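Lipocalin AI-4 (Rhodnius prolixus, PDB 5H9N) is a salivary lipocalin that binds cysteinyl leukotrienes such as leukotriene C4 and probably sequesters these mediators during blood feeding. Local coordinates at residues V3-P7 and V72-F78; R25-W31 and T100-A106; N62-S68 and F81-S87. The protein carries 1 engineered substitution. All blocks are in the same frame, centred on the assembly; numbering follows the deposited sequence.

Interaction 1 (V3-P7 and V72-F78); sequences VTSIP and VSGNQGF
Ile6 brings its whole side chain against the 72-78 turn. Its CB looks toward Asn75, whose OD1 is already held by the Ile6 backbone: Ile6 N donates to OD1 at 2.9 Å, with an N-H...O angle of 155° and the donor tilted out of the amide plane. CG2, anti to the carbonyl carbon, lies over the same face of the Phe78 ring as CD1, near the rim at CD2 (3.6 Å), and faces Val72 CG1. CG1 takes the other branch (chi1 63°), between backbone N and carbonyl carbon, and passes Asn75 OD1 at 3.7 Å. Extended from there, CD1 lies over that face of Phe78 in a CH-pi contact, 4.3 Å from the ring centroid, nearer the rim than the centre. Further back along the segment, Thr4 O accepts a weak bond from Gly74 N, and a water accepts from Ser73 N while donating to Val3 O. Gly74 and its neighbours form a type I turn, Val72 to Asn75, followed by a type II turn to Phe78. The contact lays the N-terminal arm against the connection between strands 63-71 and 78-85 of the lipocalin barrel, where Ile6 also packs on Tyr94 and Phe78 on Ala96, both of strand 90-100.

Interaction 2 (R25-W31 and T100-A106); sequences RFFTGDW and TDYANYA
Tyr102 and Trp31 carry this contact, in which the short helix 23-26 and strand 30-36 meet the turn between strands 90-100 and 105-112 of the lipocalin barrel. Arg25 folds over Tyr102: its CB comes within 3.5 Å of Tyr102 CD1, and the chain, bent at chi3 (67°), brings CD over one ring face and NH1 to 3.2 Å from Tyr102 CD2. The guanidinium and ring planes stand 40° apart, with Tyr102 CB over the guanidinium centre. Deeper in, Trp31 CH2 lies 3.4 Å from Tyr102 O, and Ala106 CB sits over the six-membered ring of Trp31, 4.2 Å from its centroid, and meets the edge of Phe26 at CE1. Both aromatics touch the bound leukotriene.

The next shell fixes these groups. Tyr102 OH bonds to Asp22 N, Arg128 makes a cation-pi contact with Trp31, and a water accepts from Arg25 NH1 and donates to Asp101 O. Within the turn, Thr100 OG1 accepts from Tyr102 N, an ST turn, while donating to Tyr105 O. The indole is held from its own segment: Trp31 NE1 donates to Phe26 O at 3.0 Å, almost straight at 173° and in the carbonyl plane.

Interaction 3 (N62-S68 and F81-S87); sequences NGDVKCS and FQCTTTS
Cys67 and Cys83 face each other across a beta hairpin, strands 63-71 and 78-85 of the lipocalin barrel, and are joined by a disulfide. They form a non-hydrogen-bonded antiparallel pair with their CA atoms only 4.0 Å apart. Both side chains leave the sheet on the same face, and with each SG anti to its own carbonyl carbon (chi1 -57° and -55°) the Cys67 and Cys83 SG atoms bond at 2.0 Å, with an S-S torsion of 106°.

Backbone bonds make the ladder around this bridge. Lys66 and Thr84 exchange two: Lys66 N to Thr84 O and Thr84 N to Lys66 O, each 2.9 Å. Ser68 and Gln82 repeat the pattern, and Thr86 N donates to Asp64 O to extend it past the last pair. CA-H...O contacts fill the positions between, as from Cys67 CA to Gln82 O.

Apolar packing occupies the face that carries the disulfide. Val65 and Thr85 lie side by side, pointing the same way, with CG2 of each 4.0 Å apart, while Val65 CG1 reaches Cys83 CB at 3.8 Å. Phe81 CD1 approaches Cys67 CB at 3.9 Å. Val65 and Phe81 both touch the leukotriene, so this face lines the ligand pocket; Phe58 and Leu56 of strand 55-60 and Phe91 and Met95 of strand 90-100 pack beside it.

Polar side chains take the other face, where Lys66, Ser68, Gln82 and Thr84 point. Ser68 OG is bonded to Gln55 NE2, and Gln82 OE1 to Thr92 OG1, so these two tie the hairpin to its neighbouring strands.

Where the 62-68 segment begins and the 81-87 segment ends, the chain turns away from the ladder. Here Thr85 OG1 and Ser87 OG share a hydrogen bond of 3.0 Å, and Thr86 OG1 rests 3.2 Å from Gly63 CA.

The centres of the three contacts lie about 21 to 22 Å apart in one barrel. All are partly buried; interaction 2 lies nearest the centre of the chain (about 11 Å between centres), interactions 1 and 3 further out (about 15 and 14 Å). Interaction 1 is the only one without a residue in the ligand pocket: there loop meets loop through few polar bonds and one isoleucine. Interaction 2 relies on aromatic and cationic packing with no direct hydrogen bond between its segments, interaction 3 on a backbone ladder with a covalent crosslink. These two touch where Phe27 CE1 meets Phe81 CZ at 3.9 Å. Interactions 1 and 3 share a hairpin, at its connection and along its strands.

Interaction 1 (V3-P7 and V72-F78)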
loop_
_atom_site.group_PDB
_atom_site.type_symbol
_atom_site.label_atom_id
_atom_site.label_comp_id
_atom_site.label_asym_id
_atom_site.label_seq_id
_atom_site.Cartn_x
_atom_site.Cartn_y
_atom_site.Cartn_z
ATOM N N VAL A 3 18.086 3.450 7.924
ATOM C CA VAL A 3 17.075 4.500 7.816
ATOM C C VAL A 3 16.050 4.348 8.938
ATOM O O VAL A 3 15.439 3.296 9.096
ATOM C CB VAL A 3 16.392 4.477 6.443
ATOM C CG1 VAL A 3 15.225 5.437 6.425
ATOM C CG2 VAL A 3 17.399 4.839 5.356
ATOM N N THR A 4 15.870 5.410 9.718
ATOM C CA THR A 4 15.119 5.317 10.969
ATOM C C THR A 4 13.784 6.055 10.951
ATOM O O THR A 4 13.021 5.995 11.913
ATOM C CB THR A 4 15.956 5.850 12.135
ATOM O OG1 THR A 4 16.449 7.158 11.810
ATOM C CG2 THR A 4 17.130 4.921 12.395
ATOM N N SER A 5 13.503 6.758 9.862
ATOM C CA SER A 5 12.204 7.395 9.703
ATOM C C SER A 5 11.874 7.490 8.228
ATOM O O SER A 5 12.755 7.348 7.375
ATOM C CB SER A 5 12.166 8.778 10.374
ATOM O OG SER A 5 13.177 9.642 9.886
ATOM N N ILE A 6 10.601 7.699 7.924
ATOM C CA ILE A 6 10.161 7.797 6.549
ATOM C C ILE A 6 10.755 9.041 5.879
ATOM O O ILE A 6 11.172 9.977 6.550
ATOM C CB ILE A 6 8.631 7.809 6.484
ATOM C CG1 ILE A 6 8.059 9.038 7.204
ATOM C CG2 ILE A 6 8.080 6.479 7.047
ATOM C CD1 ILE A 6 6.546 9.082 7.228
ATOM N N PRO A 7 10.798 9.050 4.537
ATOM C CA PRO A 7 11.429 10.192 3.861
ATOM C C PRO A 7 10.728 11.513 4.159
ATOM O O PRO A 7 9.504 11.555 4.311
ATOM C CB PRO A 7 11.293 9.837 2.374
ATOM C CG PRO A 7 11.170 8.358 2.342
ATOM C CD PRO A 7 10.396 8.004 3.578
ATOM N N VAL A 72 9.761 0.448 10.399
ATOM C CA VAL A 72 10.486 1.703 10.486
ATOM C C VAL A 72 10.505 2.119 11.947
ATOM O O VAL A 72 9.449 2.399 12.534
ATOM C CB VAL A 72 9.838 2.798 9.629
ATOM C CG1 VAL A 72 10.598 4.090 9.755
ATOM C CG2 VAL A 72 9.774 2.366 8.166
ATOM N N SER A 73 11.696 2.141 12.530
ATOM C CA SER A 73 11.863 2.369 13.956
ATOM C C SER A 73 11.164 3.626 14.495
ATOM O O SER A 73 10.561 3.603 15.569
ATOM C CB SER A 73 13.358 2.433 14.272
ATOM O OG SER A 73 13.575 2.713 15.643
ATOM N N GLY A 74 11.236 4.718 13.749
ATOM C CA GLY A 74 10.778 6.000 14.256
ATOM C C GLY A 74 9.336 6.352 13.961
ATOM O O GLY A 74 8.855 7.359 14.459
ATOM N N ASN A 75 8.656 5.544 13.146
ATOM C CA ASN A 75 7.291 5.846 12.707
ATOM C C ASN A 75 6.380 4.651 12.897
ATOM O O ASN A 75 6.374 3.715 12.082
ATOM C CB ASN A 75 7.246 6.269 11.229
ATOM C CG ASN A 75 8.067 7.510 10.945
ATOM O OD1 ASN A 75 9.170 7.426 10.392
ATOM N ND2 ASN A 75 7.539 8.676 11.317
ATOM N N GLN A 76 5.625 4.675 13.986
ATOM C CA GLN A 76 4.719 3.588 14.324
ATOM C C GLN A 76 3.764 3.268 13.184
ATOM O O GLN A 76 3.140 4.164 12.612
ATOM C CB GLN A 76 3.943 3.956 15.583
ATOM C CG GLN A 76 3.098 2.854 16.162
ATOM C CD GLN A 76 2.374 3.307 17.411
ATOM O OE1 GLN A 76 2.954 3.347 18.497
ATOM N NE2 GLN A 76 1.104 3.671 17.264
ATOM N N GLY A 77 3.687 1.986 12.841
ATOM C CA GLY A 77 2.796 1.531 11.788
ATOM C C GLY A 77 3.429 1.463 10.416
ATOM O O GLY A 77 2.872 0.833 9.513
ATOM N N PHE A 78 4.582 2.090 10.248
ATOM C CA PHE A 78 5.213 2.130 8.928
ATOM C C PHE A 78 6.183 0.984 8.689
ATOM O O PHE A 78 6.874 0.495 9.600
ATOM C CB PHE A 78 5.935 3.463 8.713
ATOM C CG PHE A 78 5.039 4.540 8.164
ATOM C CD1 PHE A 78 4.279 5.319 9.012
ATOM C CD2 PHE A 78 4.940 4.757 6.791
ATOM C CE1 PHE A 78 3.438 6.306 8.497
ATOM C CE2 PHE A 78 4.108 5.719 6.292
ATOM C CZ PHE A 78 3.367 6.500 7.135
HETATM O O HOH W 1 14.193 1.745 10.869
#

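Interaction 2 (R25-W31 and T100-A106)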
loop_
_atom_site.group_PDB
_atom_site.type_symbol
_atom_site.label_atom_id
_atom_site.label_comp_id
_atom_site.label_asym_id
_atom_site.label_seq_id
_atom_site.Cartn_x
_atom_site.Cartn_y
_atom_site.Cartn_z
ATOM N N ARG A 25 -2.083 -10.999 10.577
ATOM C CA ARG A 25 -3.318 -11.186 9.821
ATOM C C ARG A 25 -3.322 -10.403 8.523
ATOM O O ARG A 25 -4.038 -10.752 7.595
ATOM C CB ARG A 25 -4.534 -10.783 10.647
ATOM C CG ARG A 25 -4.804 -11.689 11.828
ATOM C CD ARG A 25 -6.207 -11.452 12.339
ATOM N NE ARG A 25 -7.192 -11.879 11.353
ATOM C CZ ARG A 25 -8.399 -11.340 11.225
ATOM N NH1 ARG A 25 -8.760 -10.338 12.013
ATOM N NH2 ARG A 25 -9.231 -11.789 10.297
ATOM N N PHE A 26 -2.540 -9.334 8.458
ATOM C CA PHE A 26 -2.488 -8.551 7.235
ATOM C C PHE A 26 -1.534 -9.156 6.201
ATOM O O PHE A 26 -1.870 -9.262 5.021
ATOM C CB PHE A 26 -2.074 -7.106 7.509
ATOM C CG PHE A 26 -1.947 -6.304 6.250
ATOM C CD1 PHE A 26 -3.084 -5.863 5.589
ATOM C CD2 PHE A 26 -0.703 -6.040 5.681
ATOM C CE1 PHE A 26 -2.986 -5.170 4.408
ATOM C CE2 PHE A 26 -0.603 -5.337 4.494
ATOM C CZ PHE A 26 -1.745 -4.901 3.864
ATOM N N PHE A 27 -0.337 -9.527 6.640
ATOM C CA PHE A 27 0.681 -10.030 5.723
ATOM C C PHE A 27 0.534 -11.527 5.497
ATOM O O PHE A 27 1.468 -12.304 5.716
ATOM C CB PHE A 27 2.081 -9.691 6.243
ATOM C CG PHE A 27 2.387 -8.219 6.234
ATOM C CD1 PHE A 27 2.636 -7.555 5.041
ATOM C CD2 PHE A 27 2.416 -7.492 7.415
ATOM C CE1 PHE A 27 2.917 -6.202 5.029
ATOM C CE2 PHE A 27 2.699 -6.140 7.412
ATOM C CZ PHE A 27 2.948 -5.490 6.221
ATOM N N THR A 28 -0.660 -11.928 5.080
ATOM C CA THR A 28 -0.932 -13.305 4.705
ATOM C C THR A 28 -1.896 -13.281 3.527
ATOM O O THR A 28 -2.714 -12.367 3.416
ATOM C CB THR A 28 -1.515 -14.116 5.878
ATOM O OG1 THR A 28 -1.563 -15.503 5.526
ATOM C CG2 THR A 28 -2.912 -13.636 6.234
ATOM N N GLY A 29 -1.770 -14.254 2.634
ATOM C CA GLY A 29 -2.647 -14.337 1.477
ATOM C C GLY A 29 -2.354 -13.322 0.383
ATOM O O GLY A 29 -1.276 -12.734 0.329
ATOM N N ASP A 30 -3.327 -13.142 -0.505
ATOM C CA ASP A 30 -3.239 -12.222 -1.639
ATOM C C ASP A 30 -4.078 -10.987 -1.401
ATOM O O ASP A 30 -5.164 -11.071 -0.818
ATOM C CB ASP A 30 -3.728 -12.891 -2.923
ATOM C CG ASP A 30 -2.834 -14.017 -3.382
ATOM O OD1 ASP A 30 -1.647 -14.014 -3.019
ATOM O OD2 ASP A 30 -3.320 -14.899 -4.123
ATOM N N TRP A 31 -3.586 -9.858 -1.891
ATOM C CA TRP A 31 -4.329 -8.605 -1.863
ATOM C C TRP A 31 -4.345 -8.010 -3.280
ATOM O O TRP A 31 -3.275 -7.831 -3.864
ATOM C CB TRP A 31 -3.678 -7.603 -0.921
ATOM C CG TRP A 31 -3.865 -7.825 0.556
ATOM C CD1 TRP A 31 -2.937 -8.292 1.439
ATOM C CD2 TRP A 31 -5.044 -7.547 1.317
ATOM N NE1 TRP A 31 -3.464 -8.319 2.713
ATOM C CE2 TRP A 31 -4.757 -7.864 2.661
ATOM C CE3 TRP A 31 -6.314 -7.049 0.988
ATOM C CZ2 TRP A 31 -5.701 -7.712 3.677
ATOM C CZ3 TRP A 31 -7.240 -6.898 1.993
ATOM C CH2 TRP A 31 -6.930 -7.212 3.323
ATOM N N THR A 100 -7.963 -1.671 8.230
ATOM C CA THR A 100 -8.207 -2.948 7.551
ATOM C C THR A 100 -9.084 -3.836 8.402
ATOM O O THR A 100 -9.048 -3.731 9.626
ATOM C CB THR A 100 -6.890 -3.700 7.220
ATOM O OG1 THR A 100 -7.187 -4.904 6.506
ATOM C CG2 THR A 100 -6.139 -4.057 8.477
ATOM N N ASP A 101 -9.890 -4.688 7.764
ATOM C CA ASP A 101 -10.610 -5.724 8.504
ATOM C C ASP A 101 -9.979 -7.089 8.231
ATOM O O ASP A 101 -10.520 -8.116 8.631
ATOM C CB ASP A 101 -12.112 -5.710 8.167
ATOM C CG ASP A 101 -12.431 -6.266 6.786
ATOM O OD1 ASP A 101 -11.525 -6.362 5.943
ATOM O OD2 ASP A 101 -13.614 -6.590 6.556
ATOM N N TYR A 102 -8.838 -7.080 7.537
ATOM C CA TYR A 102 -8.005 -8.263 7.234
ATOM C C TYR A 102 -8.623 -9.253 6.249
ATOM O O TYR A 102 -7.922 -9.780 5.390
ATOM C CB TYR A 102 -7.610 -9.002 8.523
ATOM C CG TYR A 102 -6.976 -8.093 9.552
ATOM C CD1 TYR A 102 -5.651 -7.700 9.433
ATOM C CD2 TYR A 102 -7.706 -7.621 10.635
ATOM C CE1 TYR A 102 -5.069 -6.864 10.360
ATOM C CE2 TYR A 102 -7.131 -6.782 11.568
ATOM C CZ TYR A 102 -5.815 -6.415 11.432
ATOM O OH TYR A 102 -5.248 -5.575 12.371
ATOM N N ALA A 103 -9.919 -9.506 6.377
ATOM C CA ALA A 103 -10.605 -10.503 5.570
ATOM C C ALA A 103 -11.204 -9.966 4.270
ATOM O O ALA A 103 -11.567 -10.752 3.390
ATOM C CB ALA A 103 -11.693 -11.143 6.403
ATOM N N ASN A 104 -11.319 -8.644 4.142
ATOM C CA ASN A 104 -11.943 -8.081 2.952
ATOM C C ASN A 104 -11.153 -6.940 2.344
ATOM O O ASN A 104 -10.854 -6.970 1.143
ATOM C CB ASN A 104 -13.359 -7.599 3.259
ATOM C CG ASN A 104 -14.265 -8.718 3.718
ATOM O OD1 ASN A 104 -14.698 -9.552 2.923
ATOM N ND2 ASN A 104 -14.567 -8.734 5.007
ATOM N N TYR A 105 -10.845 -5.918 3.135
ATOM C CA TYR A 105 -10.270 -4.696 2.583
ATOM C C TYR A 105 -9.117 -4.184 3.416
ATOM O O TYR A 105 -9.012 -4.497 4.603
ATOM C CB TYR A 105 -11.338 -3.597 2.487
ATOM C CG TYR A 105 -11.891 -3.163 3.837
ATOM C CD1 TYR A 105 -11.243 -2.204 4.611
ATOM C CD2 TYR A 105 -13.065 -3.711 4.329
ATOM C CE1 TYR A 105 -11.751 -1.819 5.856
ATOM C CE2 TYR A 105 -13.576 -3.326 5.565
ATOM C CZ TYR A 105 -12.914 -2.385 6.317
ATOM O OH TYR A 105 -13.434 -2.013 7.545
ATOM N N ALA A 106 -8.291 -3.343 2.810
ATOM C CA ALA A 106 -7.270 -2.609 3.536
ATOM C C ALA A 106 -7.015 -1.293 2.843
ATOM O O ALA A 106 -6.795 -1.265 1.624
ATOM C CB ALA A 106 -5.985 -3.414 3.633
HETATM O O HOH W 2 -11.008 -8.747 11.300
#

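Interaction 3 (N62-S68 and F81-S87)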
loop_
_atom_site.group_PDB
_atom_site.type_symbol
_atom_site.label_atom_id
_atom_site.label_comp_id
_atom_site.label_asym_id
_atom_site.label_seq_id
_atom_site.Cartn_x
_atom_site.Cartn_y
_atom_site.Cartn_z
ATOM N N ASN A 62 6.203 -2.906 -15.477
ATOM C CA ASN A 62 6.987 -3.650 -16.454
ATOM C C ASN A 62 7.833 -4.704 -15.760
ATOM O O ASN A 62 9.035 -4.542 -15.547
ATOM C CB ASN A 62 7.843 -2.715 -17.322
ATOM C CG ASN A 62 8.777 -1.838 -16.516
ATOM O OD1 ASN A 62 8.421 -1.345 -15.448
ATOM N ND2 ASN A 62 9.985 -1.636 -17.033
ATOM N N GLY A 63 7.169 -5.793 -15.393
ATOM C CA GLY A 63 7.848 -6.935 -14.827
ATOM C C GLY A 63 7.448 -7.225 -13.400
ATOM O O GLY A 63 6.953 -6.355 -12.676
ATOM N N ASP A 64 7.662 -8.468 -12.992
ATOM C CA ASP A 64 7.417 -8.870 -11.619
ATOM C C ASP A 64 8.360 -8.163 -10.663
ATOM O O ASP A 64 9.517 -7.897 -10.987
ATOM C CB ASP A 64 7.550 -10.385 -11.478
ATOM C CG ASP A 64 6.336 -11.119 -12.008
ATOM O OD1 ASP A 64 5.420 -10.441 -12.520
ATOM O OD2 ASP A 64 6.293 -12.364 -11.912
ATOM N N VAL A 65 7.832 -7.841 -9.490
ATOM C CA VAL A 65 8.562 -7.118 -8.470
ATOM C C VAL A 65 8.612 -7.943 -7.198
ATOM O O VAL A 65 7.608 -8.522 -6.788
ATOM C CB VAL A 65 7.903 -5.756 -8.164
ATOM C CG1 VAL A 65 8.718 -4.988 -7.136
ATOM C CG2 VAL A 65 7.752 -4.957 -9.447
ATOM N N LYS A 66 9.782 -7.997 -6.573
ATOM C CA LYS A 66 9.947 -8.705 -5.315
ATOM C C LYS A 66 10.444 -7.744 -4.252
ATOM O O LYS A 66 11.397 -7.000 -4.480
ATOM C CB LYS A 66 10.917 -9.868 -5.495
ATOM C CG LYS A 66 10.383 -10.933 -6.440
ATOM C CD LYS A 66 11.394 -12.042 -6.670
ATOM C CE LYS A 66 10.694 -13.320 -7.108
ATOM N NZ LYS A 66 9.581 -13.048 -8.056
ATOM N N CYS A 67 9.803 -7.767 -3.088
ATOM C CA CYS A 67 10.125 -6.829 -2.018
ATOM C C CYS A 67 10.369 -7.516 -0.689
ATOM O O CYS A 67 9.771 -8.546 -0.382
ATOM C CB CYS A 67 8.999 -5.813 -1.829
ATOM S SG CYS A 67 8.560 -4.844 -3.285
ATOM N N SER A 68 11.236 -6.909 0.112
ATOM C CA SER A 68 11.504 -7.382 1.458
ATOM C C SER A 68 11.221 -6.236 2.427
ATOM O O SER A 68 11.792 -5.146 2.293
ATOM C CB SER A 68 12.945 -7.850 1.570
ATOM O OG SER A 68 13.262 -8.251 2.884
ATOM N N PHE A 81 9.964 -1.165 2.405
ATOM C CA PHE A 81 10.148 -2.287 1.498
ATOM C C PHE A 81 11.258 -2.002 0.513
ATOM O O PHE A 81 11.242 -0.975 -0.179
ATOM C CB PHE A 81 8.842 -2.600 0.769
ATOM C CG PHE A 81 7.850 -3.316 1.624
ATOM C CD1 PHE A 81 7.868 -4.690 1.712
ATOM C CD2 PHE A 81 6.930 -2.613 2.391
ATOM C CE1 PHE A 81 6.972 -5.366 2.532
ATOM C CE2 PHE A 81 6.019 -3.292 3.200
ATOM C CZ PHE A 81 6.055 -4.666 3.276
ATOM N N GLN A 82 12.215 -2.917 0.465
ATOM C CA GLN A 82 13.281 -2.870 -0.508
ATOM C C GLN A 82 12.901 -3.783 -1.654
ATOM O O GLN A 82 12.735 -4.980 -1.457
ATOM C CB GLN A 82 14.600 -3.306 0.122
ATOM C CG GLN A 82 15.809 -3.027 -0.745
ATOM C CD GLN A 82 15.925 -1.559 -1.098
ATOM O OE1 GLN A 82 15.642 -0.689 -0.272
ATOM N NE2 GLN A 82 16.337 -1.274 -2.330
ATOM N N CYS A 83 12.751 -3.215 -2.844
ATOM C CA CYS A 83 12.180 -3.941 -3.973
ATOM C C CYS A 83 13.128 -4.010 -5.158
ATOM O O CYS A 83 13.912 -3.093 -5.395
ATOM C CB CYS A 83 10.865 -3.297 -4.430
ATOM S SG CYS A 83 9.590 -3.077 -3.177
ATOM N N THR A 84 13.034 -5.102 -5.905
ATOM C CA THR A 84 13.788 -5.276 -7.139
ATOM C C THR A 84 12.819 -5.722 -8.224
ATOM O O THR A 84 11.827 -6.386 -7.942
ATOM C CB THR A 84 14.928 -6.299 -6.988
ATOM O OG1 THR A 84 14.395 -7.558 -6.562
ATOM C CG2 THR A 84 15.952 -5.815 -5.975
ATOM N N THR A 85 13.092 -5.344 -9.466
ATOM C CA THR A 85 12.186 -5.673 -10.558
ATOM C C THR A 85 12.893 -6.523 -11.597
ATOM O O THR A 85 14.132 -6.529 -11.684
ATOM C CB THR A 85 11.635 -4.411 -11.244
ATOM O OG1 THR A 85 12.613 -3.905 -12.160
ATOM C CG2 THR A 85 11.279 -3.336 -10.219
ATOM N N THR A 86 12.119 -7.235 -12.405
ATOM C CA THR A 86 12.746 -8.128 -13.373
ATOM C C THR A 86 13.433 -7.391 -14.515
ATOM O O THR A 86 14.181 -7.996 -15.260
ATOM C CB THR A 86 11.752 -9.131 -13.978
ATOM O OG1 THR A 86 10.611 -8.438 -14.496
ATOM C CG2 THR A 86 11.316 -10.141 -12.935
ATOM N N SER A 87 13.214 -6.090 -14.644
ATOM C CA SER A 87 13.926 -5.321 -15.654
ATOM C C SER A 87 15.251 -4.823 -15.086
ATOM O O SER A 87 16.027 -4.172 -15.776
ATOM C CB SER A 87 13.072 -4.156 -16.151
ATOM O OG SER A 87 12.576 -3.387 -15.071
#